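Side-chain contact in subclass B3 metallo-beta-lactamase (PDB 7LUU), which probably hydrolyses beta-lactam antibiotics at an active site that holds two zinc ions: residues A48-R51 with A52-W55. Sequence-based numbering, arbitrary orientation.
With SO4 (sulfate ion), chain E; SO4 (sulfate ion), chain D.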
loop_
_atom_site.group_PDB
_atom_site.type_symbol
_atom_site.label_atom_id
_atom_site.label_comp_id
_atom_site.label_asym_id
_atom_site.label_seq_id
_atom_site.Cartn_x
_atom_site.Cartn_y
_atom_site.Cartn_z
ATOM N N ALA A 48 12.627 -5.478 11.736
ATOM C CA ALA A 48 13.337 -4.268 11.317
ATOM C C ALA A 48 13.295 -3.177 12.377
ATOM O O ALA A 48 12.873 -2.042 12.140
ATOM C CB ALA A 48 12.766 -3.775 9.987
ATOM N N VAL A 49 13.739 -3.544 13.575
ATOM C CA VAL A 49 13.496 -2.691 14.724
ATOM C C VAL A 49 14.242 -1.370 14.603
ATOM O O VAL A 49 13.729 -0.314 15.004
ATOM C CB VAL A 49 13.870 -3.490 15.983
ATOM C CG1 VAL A 49 13.805 -2.571 17.190
ATOM C CG2 VAL A 49 12.896 -4.661 16.167
ATOM N N GLU A 50 15.435 -1.357 14.002
ATOM C CA GLU A 50 16.153 -0.092 13.833
ATOM C C GLU A 50 15.452 0.821 12.811
ATOM O O GLU A 50 15.181 2.007 13.095
ATOM C CB GLU A 50 17.593 -0.383 13.403
ATOM C CG GLU A 50 18.448 -0.921 14.524
ATOM C CD GLU A 50 18.316 -0.091 15.792
ATOM O OE1 GLU A 50 18.019 -0.702 16.855
ATOM O OE2 GLU A 50 18.476 1.167 15.701
ATOM N N ARG A 51 15.108 0.269 11.645
ATOM C CA ARG A 51 14.390 1.044 10.645
ATOM C C ARG A 51 13.030 1.482 11.146
ATOM O O ARG A 51 12.513 2.526 10.704
ATOM C CB ARG A 51 14.216 0.218 9.374
ATOM C CG ARG A 51 15.550 0.181 8.602
ATOM C CD ARG A 51 15.495 -0.787 7.452
ATOM N NE ARG A 51 15.697 -2.142 8.009
ATOM C CZ ARG A 51 15.692 -3.226 7.266
ATOM N NH1 ARG A 51 15.832 -4.416 7.857
ATOM N NH2 ARG A 51 15.484 -3.085 5.942
ATOM N N ALA A 52 12.419 0.675 12.036
ATOM C CA ALA A 52 11.106 0.988 12.568
ATOM C C ALA A 52 11.109 2.257 13.422
ATOM O O ALA A 52 10.039 2.896 13.540
ATOM C CB ALA A 52 10.534 -0.231 13.355
ATOM N N LYS A 53 12.273 2.669 13.979
ATOM C CA LYS A 53 12.294 3.915 14.749
ATOM C C LYS A 53 11.869 5.103 13.893
ATOM O O LYS A 53 11.208 6.025 14.392
ATOM C CB LYS A 53 13.689 4.150 15.343
ATOM C CG LYS A 53 14.059 3.085 16.332
ATOM C CD LYS A 53 15.542 3.176 16.740
ATOM C CE LYS A 53 15.878 2.111 17.762
ATOM N NZ LYS A 53 17.362 2.178 18.049
ATOM N N GLU A 54 12.252 5.109 12.615
ATOM C CA GLU A 54 11.811 6.122 11.672
ATOM C C GLU A 54 10.457 5.786 11.051
ATOM O O GLU A 54 9.566 6.655 10.980
ATOM C CB GLU A 54 12.823 6.298 10.538
ATOM C CG GLU A 54 14.203 6.695 10.997
ATOM C CD GLU A 54 14.771 7.817 10.173
ATOM O OE1 GLU A 54 15.088 8.856 10.793
ATOM O OE2 GLU A 54 14.886 7.672 8.916
ATOM N N TRP A 55 10.319 4.570 10.510
ATOM C CA TRP A 55 9.088 4.208 9.817
ATOM C C TRP A 55 7.876 4.371 10.718
ATOM O O TRP A 55 6.819 4.800 10.257
ATOM C CB TRP A 55 9.114 2.740 9.367
ATOM C CG TRP A 55 9.823 2.467 8.099
ATOM C CD1 TRP A 55 9.998 3.306 7.033
ATOM C CD2 TRP A 55 10.395 1.205 7.726
ATOM N NE1 TRP A 55 10.674 2.631 6.010
ATOM C CE2 TRP A 55 10.927 1.344 6.429
ATOM C CE3 TRP A 55 10.525 -0.033 8.385
ATOM C CZ2 TRP A 55 11.568 0.273 5.772
ATOM C CZ3 TRP A 55 11.195 -1.090 7.739
ATOM C CH2 TRP A 55 11.685 -0.919 6.442
HETATM S S SO4 E . 16.969 -3.336 11.268
HETATM O O1 SO4 E . 16.730 -4.596 10.563
HETATM O O2 SO4 E . 18.334 -2.830 11.007
HETATM O O3 SO4 E . 16.073 -2.242 10.835
HETATM O O4 SO4 E . 16.861 -3.595 12.675
HETATM S S SO4 D . 15.549 -6.608 4.517
HETATM O O1 SO4 D . 16.469 -7.743 4.497
HETATM O O2 SO4 D . 16.208 -5.384 4.055
HETATM O O3 SO4 D . 14.460 -6.932 3.586
HETATM O O4 SO4 D . 15.041 -6.395 5.883
#
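The short helix 49-55 lies at the surface beside the zinc site, and in its last turn Arg51 rests on the indole of Trp55. Arg51 CB sits over one face of the six-membered ring, 3.9 Å from its centroid, in a CH-pi contact. Ala48 CB also approaches this ring, obliquely, 3.8 Å from Trp55 CZ3. Arg51 and Trp55 are one helical turn apart: Trp55 N donates to Arg51 O at 3.0 Å in a nearly straight bond (178°). Ala52 N bonds Ala48 O. Farther out, the Arg51 chain runs alongside the indole, bends at chi3 (-80°) and carries the guanidinium plane 33° from the ring plane. Its edge then faces two sulfate ions, probably from the crystallisation liquor. NE of Arg51 reaches O3 of sulfate E at 2.9 Å, and NH1 bonds both sulfates. The first-turn amides join in: Arg51 N reaches O3 of sulfate E at 2.8 Å, and Glu50 N donates to its O4. Glu50 and Lys53 run side by side, with Lys53 NZ on the syn lone pair of Glu50 OE2 at 2.8 Å, a salt bridge. Trp55 also touches Leu76, Leu94 and the zinc ligand Asp126, and its side chain lies about 6 Å from a zinc ion. Sulfate E thus sits at the helix start, where the helix dipole and Arg51 would both probably favour an anion. Arg51 spends its apolar stem on the indole and its N-H groups on the sulfates, while Trp55 links this turn to the metal site.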